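PDB 3VWA: cytoplasmic export protein 1 from Saccharomyces cerevisiae, which takes part in exporting tRNA from the nucleus, binding tRNA and perhaps passing aminoacylated tRNA from export receptors at the nuclear pore to the translation machinery. Local coordinates for residues L65-L70 / G121-F126; V357-L362 / A394-Q399; S103-G108 / R277-G282. One frame throughout, in Å; residues are numbered along the deposited sequence.

Interaction 1. Residues L65-L70 / G121-F126; sequences LKIPGL and GFLKNF
Ile67 reaches into the end of helix 106-122 and the turn after it, where its branched shape touches Phe122, Leu123 and Phe126. At CB the chain forks. Set opposite the backbone N by a chi1 of -47°, Ile67 CG2 lies 3.4 Å from Phe122 CB and also approaches CG of Leu123. On the other branch, Ile67 CG1 passes Leu123 CD2 at 4.2 Å, and the terminal CD1 runs on to Phe122 O (3.9 Å from Ile67 CD1) and toward the Phe126 ring. With an alanine here CG1, CG2 and CD1 are gone, and a gap is likely to open between Phe122, Leu123 and Phe126.

Flanking residues extend the seam. Pro68, rigid and apolar, sets its CG over one face of the Phe122 ring, while Leu65 CD2 meets Phe126 CZ at 3.4 Å. The 65-70 loop is folded back by a type II turn from Ile67 to Leu70, whose third position is Gly69, with a phi of 111° that suits glycine. A loop leaving helix 52-64 for strand 73-77 and packed on the end of helix 106-122 probably corresponds to the αC-β4 loop on αE of the protein kinase fold, as expected in this kinase-like domain.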
loop_
_atom_site.group_PDB
_atom_site.type_symbol
_atom_site.label_atom_id
_atom_site.label_comp_id
_atom_site.label_asym_id
_atom_site.label_seq_id
_atom_site.Cartn_x
_atom_site.Cartn_y
_atom_site.Cartn_z
ATOM N N LEU A 65 -9.533 -32.955 -3.221
ATOM C CA LEU A 65 -9.105 -32.558 -1.870
ATOM C C LEU A 65 -9.563 -31.140 -1.510
ATOM O O LEU A 65 -9.315 -30.199 -2.260
ATOM C CB LEU A 65 -7.595 -32.692 -1.691
ATOM C CG LEU A 65 -6.893 -34.025 -1.888
ATOM C CD1 LEU A 65 -5.414 -33.829 -1.572
ATOM C CD2 LEU A 65 -7.494 -35.111 -1.028
ATOM N N LYS A 66 -10.265 -31.012 -0.392
ATOM C CA LYS A 66 -10.804 -29.733 0.071
ATOM C C LYS A 66 -10.080 -29.405 1.356
ATOM O O LYS A 66 -10.591 -29.644 2.466
ATOM C CB LYS A 66 -12.315 -29.826 0.366
ATOM C CG LYS A 66 -13.215 -29.329 -0.758
ATOM C CD LYS A 66 -13.476 -30.432 -1.765
ATOM C CE LYS A 66 -14.279 -29.910 -2.945
ATOM N NZ LYS A 66 -13.777 -30.537 -4.196
ATOM N N ILE A 67 -8.874 -28.883 1.208
ATOM C CA ILE A 67 -8.017 -28.727 2.367
ATOM C C ILE A 67 -7.692 -27.245 2.434
ATOM O O ILE A 67 -7.111 -26.677 1.509
ATOM C CB ILE A 67 -6.763 -29.629 2.276
ATOM C CG1 ILE A 67 -7.143 -31.052 1.875
ATOM C CG2 ILE A 67 -5.934 -29.591 3.565
ATOM C CD1 ILE A 67 -7.392 -31.993 3.030
ATOM N N PRO A 68 -8.162 -26.590 3.495
ATOM C CA PRO A 68 -7.766 -25.225 3.704
ATOM C C PRO A 68 -6.229 -25.225 3.815
ATOM O O PRO A 68 -5.645 -26.022 4.580
ATOM C CB PRO A 68 -8.382 -24.894 5.075
ATOM C CG PRO A 68 -9.489 -25.894 5.268
ATOM C CD PRO A 68 -9.088 -27.107 4.531
ATOM N N GLY A 69 -5.585 -24.345 3.078
ATOM C CA GLY A 69 -4.146 -24.312 3.060
ATOM C C GLY A 69 -3.534 -24.760 1.752
ATOM O O GLY A 69 -2.428 -24.356 1.448
ATOM N N LEU A 70 -4.212 -25.626 0.988
ATOM C CA LEU A 70 -3.801 -25.823 -0.421
ATOM C C LEU A 70 -4.241 -24.666 -1.322
ATOM O O LEU A 70 -5.183 -23.945 -1.004
ATOM C CB LEU A 70 -4.372 -27.122 -1.002
ATOM C CG LEU A 70 -4.118 -28.420 -0.258
ATOM C CD1 LEU A 70 -4.743 -29.522 -1.110
ATOM C CD2 LEU A 70 -2.623 -28.644 0.016
ATOM N N GLY A 121 -1.646 -30.222 9.104
ATOM C CA GLY A 121 -2.573 -30.832 10.079
ATOM C C GLY A 121 -3.865 -31.361 9.437
ATOM O O GLY A 121 -4.369 -32.415 9.819
ATOM N N PHE A 122 -4.399 -30.635 8.458
ATOM C CA PHE A 122 -5.577 -31.100 7.713
ATOM C C PHE A 122 -5.202 -32.275 6.810
ATOM O O PHE A 122 -6.029 -33.127 6.496
ATOM C CB PHE A 122 -6.188 -29.972 6.908
ATOM C CG PHE A 122 -6.810 -28.889 7.755
ATOM C CD1 PHE A 122 -7.746 -29.199 8.746
ATOM C CD2 PHE A 122 -6.492 -27.561 7.550
ATOM C CE1 PHE A 122 -8.331 -28.197 9.529
ATOM C CE2 PHE A 122 -7.070 -26.563 8.314
ATOM C CZ PHE A 122 -7.993 -26.877 9.313
ATOM N N LEU A 123 -3.929 -32.346 6.442
ATOM C CA LEU A 123 -3.467 -33.371 5.533
ATOM C C LEU A 123 -3.018 -34.649 6.204
ATOM O O LEU A 123 -2.526 -35.560 5.524
ATOM C CB LEU A 123 -2.298 -32.816 4.727
ATOM C CG LEU A 123 -2.592 -31.975 3.491
ATOM C CD1 LEU A 123 -1.257 -31.552 2.888
ATOM C CD2 LEU A 123 -3.384 -32.776 2.462
ATOM N N LYS A 124 -3.162 -34.740 7.521
ATOM C CA LYS A 124 -2.440 -35.778 8.288
ATOM C C LYS A 124 -2.758 -37.235 7.920
ATOM O O LYS A 124 -1.891 -38.102 8.064
ATOM C CB LYS A 124 -2.585 -35.565 9.803
ATOM C CG LYS A 124 -3.972 -35.809 10.340
ATOM C CD LYS A 124 -3.926 -35.678 11.855
ATOM C CE LYS A 124 -5.278 -35.278 12.429
ATOM N NZ LYS A 124 -5.085 -34.991 13.886
ATOM N N ASN A 125 -3.989 -37.481 7.461
ATOM C CA ASN A 125 -4.419 -38.763 6.884
ATOM C C ASN A 125 -3.809 -39.044 5.511
ATOM O O ASN A 125 -3.924 -40.175 5.004
ATOM C CB ASN A 125 -5.955 -38.797 6.715
ATOM C CG ASN A 125 -6.703 -38.708 8.037
ATOM O OD1 ASN A 125 -6.198 -39.108 9.078
ATOM N ND2 ASN A 125 -7.905 -38.160 7.995
ATOM N N PHE A 126 -3.198 -38.032 4.890
ATOM C CA PHE A 126 -2.616 -38.209 3.549
ATOM C C PHE A 126 -1.100 -38.178 3.644
ATOM O O PHE A 126 -0.551 -37.765 4.666
ATOM C CB PHE A 126 -3.093 -37.126 2.571
ATOM C CG PHE A 126 -4.579 -37.165 2.261
ATOM C CD1 PHE A 126 -5.079 -38.006 1.279
ATOM C CD2 PHE A 126 -5.473 -36.328 2.916
ATOM C CE1 PHE A 126 -6.427 -38.030 0.964
ATOM C CE2 PHE A 126 -6.837 -36.344 2.603
ATOM C CZ PHE A 126 -7.312 -37.197 1.622
#

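Interaction 2. Residues V357-L362 / A394-Q399; sequences VRFLLL and ATLRLQ
Leu396 and Phe359 carry this contact, with Leu362 next in buried surface. The Phe359 ring spans the gap between two helix segments whose axes come within 10.6 Å and run nearly parallel, 20° apart. CD2 of Leu396 sits over one face of that ring, shifted toward its rim, in a CH-pi contact with 4.1 Å from CD2 to the Phe359 ring centroid. The end of the ring also lies along the partner backbone, with Phe359 CZ 3.6 Å from Leu396 N. A long, flat phenylalanine suits this position because it can bridge the distance and still offer a face to a methyl group. Near the ring plane, at its edge, stand Thr395 OG1 and Gln399 CG, the latter 4.2 Å from Phe359 CE1.

Leu396 CD2 serves three neighbours at once. Besides the ring it meets Leu362 CD1 at 3.6 Å, and CG of Arg358 lies at the same 3.6 Å from Leu396 CD2. Arg358 contributes its aliphatic part: CG stands opposite the backbone N (chi1 176°), and the chain then bends twice, its NH1 bonding to Phe350 O. Leu362, one turn on from Arg358, spreads its CD1 between Leu396 and the CB of Gln399, 3.8 Å from Leu362 CD1. Gln399 then turns its amide away, giving the seam only the hydrocarbon base of its side chain.

Asp393, just ahead of the second segment, touches Phe359 and accepts a hydrogen bond from Leu396 N, tying the start of helix 394-407 to the same corner. Segments 357-362 and 394-399, nearly parallel, with helix 374-387 between them in sequence, show the side-by-side stacking expected of an alpha-solenoid; the second segment belongs to HEAT repeat 1.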
loop_
_atom_site.group_PDB
_atom_site.type_symbol
_atom_site.label_atom_id
_atom_site.label_comp_id
_atom_site.label_asym_id
_atom_site.label_seq_id
_atom_site.Cartn_x
_atom_site.Cartn_y
_atom_site.Cartn_z
ATOM N N VAL A 357 -9.157 14.907 12.562
ATOM C CA VAL A 357 -9.217 14.186 11.328
ATOM C C VAL A 357 -8.639 15.036 10.181
ATOM O O VAL A 357 -7.786 14.584 9.427
ATOM C CB VAL A 357 -10.671 13.764 10.968
ATOM C CG1 VAL A 357 -10.747 13.260 9.544
ATOM C CG2 VAL A 357 -11.171 12.655 11.912
ATOM N N ARG A 358 -9.183 16.232 10.039
ATOM C CA ARG A 358 -8.810 17.150 8.991
ATOM C C ARG A 358 -7.293 17.495 9.062
ATOM O O ARG A 358 -6.634 17.492 8.035
ATOM C CB ARG A 358 -9.667 18.418 9.063
ATOM C CG ARG A 358 -9.250 19.469 8.038
ATOM C CD ARG A 358 -9.479 18.997 6.604
ATOM N NE ARG A 358 -10.910 18.846 6.297
ATOM C CZ ARG A 358 -11.753 19.840 5.973
ATOM N NH1 ARG A 358 -13.038 19.564 5.658
ATOM N NH2 ARG A 358 -11.312 21.105 5.922
ATOM N N PHE A 359 -6.734 17.741 10.248
ATOM C CA PHE A 359 -5.254 17.902 10.318
ATOM C C PHE A 359 -4.549 16.647 9.715
ATOM O O PHE A 359 -3.534 16.725 8.996
ATOM C CB PHE A 359 -4.803 18.053 11.774
ATOM C CG PHE A 359 -4.997 19.444 12.368
ATOM C CD1 PHE A 359 -4.315 20.562 11.852
ATOM C CD2 PHE A 359 -5.820 19.627 13.499
ATOM C CE1 PHE A 359 -4.472 21.826 12.445
ATOM C CE2 PHE A 359 -5.999 20.892 14.061
ATOM C CZ PHE A 359 -5.310 21.985 13.542
ATOM N N LEU A 360 -5.086 15.461 10.030
ATOM C CA LEU A 360 -4.431 14.258 9.538
ATOM C C LEU A 360 -4.475 14.211 7.989
ATOM O O LEU A 360 -3.456 13.840 7.351
ATOM C CB LEU A 360 -5.044 13.001 10.149
ATOM C CG LEU A 360 -4.541 11.686 9.596
ATOM C CD1 LEU A 360 -3.013 11.391 9.711
ATOM C CD2 LEU A 360 -5.384 10.614 10.250
ATOM N N LEU A 361 -5.641 14.577 7.421
ATOM C CA LEU A 361 -5.864 14.525 5.991
ATOM C C LEU A 361 -5.015 15.579 5.273
ATOM O O LEU A 361 -4.518 15.360 4.168
ATOM C CB LEU A 361 -7.341 14.854 5.681
ATOM C CG LEU A 361 -8.413 13.838 6.067
ATOM C CD1 LEU A 361 -9.812 14.445 5.948
ATOM C CD2 LEU A 361 -8.261 12.596 5.195
ATOM N N LEU A 362 -4.868 16.741 5.904
ATOM C CA LEU A 362 -4.063 17.770 5.300
ATOM C C LEU A 362 -2.636 17.273 5.126
ATOM O O LEU A 362 -2.071 17.495 4.073
ATOM C CB LEU A 362 -4.133 19.098 6.086
ATOM C CG LEU A 362 -5.440 19.855 6.114
ATOM C CD1 LEU A 362 -5.297 21.039 7.058
ATOM C CD2 LEU A 362 -5.948 20.364 4.773
ATOM N N ALA A 394 -7.386 28.701 14.509
ATOM C CA ALA A 394 -6.464 29.414 13.634
ATOM C C ALA A 394 -5.427 28.469 13.068
ATOM O O ALA A 394 -4.911 28.660 11.944
ATOM C CB ALA A 394 -5.791 30.550 14.387
ATOM N N THR A 395 -5.146 27.409 13.808
ATOM C CA THR A 395 -4.149 26.429 13.338
ATOM C C THR A 395 -4.709 25.567 12.181
ATOM O O THR A 395 -3.957 25.216 11.216
ATOM C CB THR A 395 -3.556 25.610 14.505
ATOM O OG1 THR A 395 -4.642 25.034 15.229
ATOM C CG2 THR A 395 -2.853 26.513 15.463
ATOM N N LEU A 396 -6.011 25.251 12.220
ATOM C CA LEU A 396 -6.587 24.557 11.056
ATOM C C LEU A 396 -6.593 25.511 9.841
ATOM O O LEU A 396 -6.244 25.103 8.717
ATOM C CB LEU A 396 -7.994 24.018 11.308
ATOM C CG LEU A 396 -8.353 22.605 10.820
ATOM C CD1 LEU A 396 -9.779 22.500 10.310
ATOM C CD2 LEU A 396 -7.385 22.041 9.789
ATOM N N ARG A 397 -6.978 26.767 10.060
ATOM C CA ARG A 397 -6.932 27.763 8.955
ATOM C C ARG A 397 -5.541 27.925 8.381
ATOM O O ARG A 397 -5.379 27.836 7.161
ATOM C CB ARG A 397 -7.434 29.129 9.400
ATOM C CG ARG A 397 -8.771 29.061 10.078
ATOM C CD ARG A 397 -9.463 30.412 10.045
ATOM N NE ARG A 397 -8.738 31.504 10.710
ATOM C CZ ARG A 397 -8.799 31.761 12.025
ATOM N NH1 ARG A 397 -9.501 30.974 12.851
ATOM N NH2 ARG A 397 -8.160 32.792 12.546
ATOM N N LEU A 398 -4.539 28.136 9.233
ATOM C CA LEU A 398 -3.147 28.208 8.756
ATOM C C LEU A 398 -2.741 26.948 7.993
ATOM O O LEU A 398 -2.263 27.022 6.889
ATOM C CB LEU A 398 -2.149 28.442 9.893
ATOM C CG LEU A 398 -0.658 28.642 9.502
ATOM C CD1 LEU A 398 -0.465 29.867 8.630
ATOM C CD2 LEU A 398 0.260 28.715 10.749
ATOM N N GLN A 399 -2.949 25.771 8.566
ATOM C CA GLN A 399 -2.535 24.593 7.808
ATOM C C GLN A 399 -3.277 24.445 6.497
ATOM O O GLN A 399 -2.671 24.000 5.518
ATOM C CB GLN A 399 -2.594 23.295 8.601
ATOM C CG GLN A 399 -1.623 23.259 9.771
ATOM C CD GLN A 399 -0.182 23.499 9.348
ATOM O OE1 GLN A 399 0.348 24.533 9.629
ATOM N NE2 GLN A 399 0.441 22.535 8.667
#

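Interaction 3. Residues S103-G108 / R277-G282; sequences SQNKFG and RNLTPG
Asn105 joins the two segments through a hydrogen bond in which its ND2 donates to Arg277 O over 3.0 Å, nearly straight at 165°. The acceptor lies close to the plane of the asparagine amide, as an N-H of that group requires. ND2 also donates to Ile275 O, just before the second segment, so the one amide nitrogen grips two backbone carbonyls of the same loop. The other end of the amide looks back to its own segment: Asn105 OD1 accepts from Gly108 N at 2.8 Å, with the donor well above the carbonyl plane. With chi1 at -180°, CG lies opposite the backbone N, which lets the amide face the helix start with OD1 and the loop with ND2. Having both an acceptor and a donor, asparagine suits a position that must do both; these bonds together fix which way the amide is flipped.

Van der Waals packing closes the seam beside the amide. Leu279 CD2 comes within 3.6 Å of Gly108 CA, and the same methyl rests against Asn105 ND2. Any side chain at Gly108 would crowd that methyl, so glycine fits here. Leu279 also touches Leu240 of helix 239-248, which Phe107 meets as well. Nearby, the CB atoms of Asn105 and Asn278 pass at 4.1 Å. Asn278 has a positive phi, 61°, a conformation that asparagine tolerates better than most residues.

Outside the seam, Thr280 OG1 is hydrogen-bonded to Trp144 NE1, which ties the loop to strand 144-146 too. The central feature is a classic asparagine N-cap at the start of helix 106-122, here extended across to the loop between helices 255-271 and 283-303.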
loop_
_atom_site.group_PDB
_atom_site.type_symbol
_atom_site.label_atom_id
_atom_site.label_comp_id
_atom_site.label_asym_id
_atom_site.label_seq_id
_atom_site.Cartn_x
_atom_site.Cartn_y
_atom_site.Cartn_z
ATOM N N SER A 103 13.357 -12.604 5.758
ATOM C CA SER A 103 14.109 -13.154 6.909
ATOM C C SER A 103 14.325 -12.117 7.977
ATOM O O SER A 103 14.483 -12.445 9.129
ATOM C CB SER A 103 15.509 -13.549 6.444
ATOM O OG SER A 103 15.565 -14.885 6.100
ATOM N N GLN A 104 14.376 -10.850 7.574
ATOM C CA GLN A 104 14.527 -9.742 8.516
ATOM C C GLN A 104 13.378 -9.592 9.509
ATOM O O GLN A 104 13.570 -9.097 10.606
ATOM C CB GLN A 104 14.783 -8.447 7.747
ATOM C CG GLN A 104 16.165 -8.447 7.074
ATOM C CD GLN A 104 16.658 -7.077 6.617
ATOM O OE1 GLN A 104 15.936 -6.087 6.652
ATOM N NE2 GLN A 104 17.905 -7.028 6.160
ATOM N N ASN A 105 12.180 -10.047 9.151
ATOM C CA ASN A 105 11.052 -10.059 10.101
ATOM C C ASN A 105 10.801 -11.498 10.519
ATOM O O ASN A 105 10.007 -12.244 9.884
ATOM C CB ASN A 105 9.792 -9.442 9.473
ATOM C CG ASN A 105 8.590 -9.431 10.435
ATOM O OD1 ASN A 105 8.546 -10.205 11.354
ATOM N ND2 ASN A 105 7.638 -8.527 10.220
ATOM N N LYS A 106 11.485 -11.916 11.584
ATOM C CA LYS A 106 11.377 -13.306 12.003
ATOM C C LYS A 106 9.918 -13.679 12.340
ATOM O O LYS A 106 9.534 -14.812 12.165
ATOM C CB LYS A 106 12.324 -13.606 13.193
ATOM C CG LYS A 106 11.782 -13.289 14.585
ATOM C CD LYS A 106 12.929 -13.404 15.583
ATOM C CE LYS A 106 12.441 -13.413 17.007
ATOM N NZ LYS A 106 11.868 -14.767 17.308
ATOM N N PHE A 107 9.134 -12.722 12.836
ATOM C CA PHE A 107 7.749 -13.016 13.218
ATOM C C PHE A 107 6.962 -13.382 11.959
ATOM O O PHE A 107 6.123 -14.276 12.004
ATOM C CB PHE A 107 7.065 -11.823 13.944
ATOM C CG PHE A 107 7.714 -11.475 15.264
ATOM C CD1 PHE A 107 7.903 -12.443 16.262
ATOM C CD2 PHE A 107 8.148 -10.178 15.506
ATOM C CE1 PHE A 107 8.498 -12.110 17.477
ATOM C CE2 PHE A 107 8.761 -9.843 16.714
ATOM C CZ PHE A 107 8.926 -10.795 17.703
ATOM N N GLY A 108 7.285 -12.704 10.853
ATOM C CA GLY A 108 6.744 -13.022 9.521
ATOM C C GLY A 108 6.941 -14.466 9.123
ATOM O O GLY A 108 5.968 -15.186 8.767
ATOM N N ARG A 277 6.721 -4.811 8.759
ATOM C CA ARG A 277 7.591 -4.540 7.577
ATOM C C ARG A 277 8.211 -5.818 7.161
ATOM O O ARG A 277 8.358 -6.696 7.993
ATOM C CB ARG A 277 8.735 -3.593 7.929
ATOM C CG ARG A 277 8.311 -2.183 8.223
ATOM C CD ARG A 277 9.478 -1.205 8.277
ATOM N NE ARG A 277 8.889 0.116 8.511
ATOM C CZ ARG A 277 9.071 0.832 9.612
ATOM N NH1 ARG A 277 8.454 2.014 9.746
ATOM N NH2 ARG A 277 9.898 0.380 10.566
ATOM N N ASN A 278 8.563 -5.930 5.877
ATOM C CA ASN A 278 9.236 -7.119 5.340
ATOM C C ASN A 278 8.362 -8.346 5.502
ATOM O O ASN A 278 8.867 -9.447 5.690
ATOM C CB ASN A 278 10.582 -7.366 6.032
ATOM C CG ASN A 278 11.552 -6.219 5.823
ATOM O OD1 ASN A 278 11.892 -5.526 6.756
ATOM N ND2 ASN A 278 11.924 -5.972 4.579
ATOM N N LEU A 279 7.041 -8.150 5.432
ATOM C CA LEU A 279 6.139 -9.310 5.391
ATOM C C LEU A 279 5.867 -9.759 3.953
ATOM O O LEU A 279 5.962 -8.948 3.016
ATOM C CB LEU A 279 4.842 -8.916 6.068
ATOM C CG LEU A 279 4.949 -8.643 7.563
ATOM C CD1 LEU A 279 3.606 -8.150 8.074
ATOM C CD2 LEU A 279 5.330 -9.932 8.272
ATOM N N THR A 280 5.502 -11.020 3.735
ATOM C CA THR A 280 5.008 -11.394 2.375
ATOM C C THR A 280 3.836 -10.535 1.929
ATOM O O THR A 280 2.912 -10.264 2.720
ATOM C CB THR A 280 4.661 -12.886 2.196
ATOM O OG1 THR A 280 4.126 -13.419 3.410
ATOM C CG2 THR A 280 5.927 -13.663 1.780
ATOM N N PRO A 281 3.913 -10.010 0.699
ATOM C CA PRO A 281 2.837 -9.157 0.199
ATOM C C PRO A 281 1.483 -9.822 0.299
ATOM O O PRO A 281 1.337 -11.028 0.083
ATOM C CB PRO A 281 3.214 -8.942 -1.280
ATOM C CG PRO A 281 4.349 -9.909 -1.565
ATOM C CD PRO A 281 5.051 -10.038 -0.251
ATOM N N GLY A 282 0.491 -9.035 0.665
ATOM C CA GLY A 282 -0.882 -9.528 0.642
ATOM C C GLY A 282 -1.566 -9.295 1.935
ATOM O O GLY A 282 -2.703 -8.822 1.919
#

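Interactions 1 and 3 share helix 106-122: the 103-108 segment leads into its first turn and the 121-126 segment carries its end, and their centres lie 25 Å apart. Along the chain their segments alternate, 65-70, 103-108, 121-126, then 277-282. Interaction 2 follows both, between helix 355-368 and helix 394-407, the latter in HEAT repeat 1. Its centre is 35 Å from that of interaction 3 and 53 Å from that of interaction 1, on the opposite side of the chain's centre from interaction 1, and none of the three touch. Interactions 1 and 3 thus join loops to the two ends of one helix of the kinase-like part, while interaction 2 stacks helices in the solenoid part.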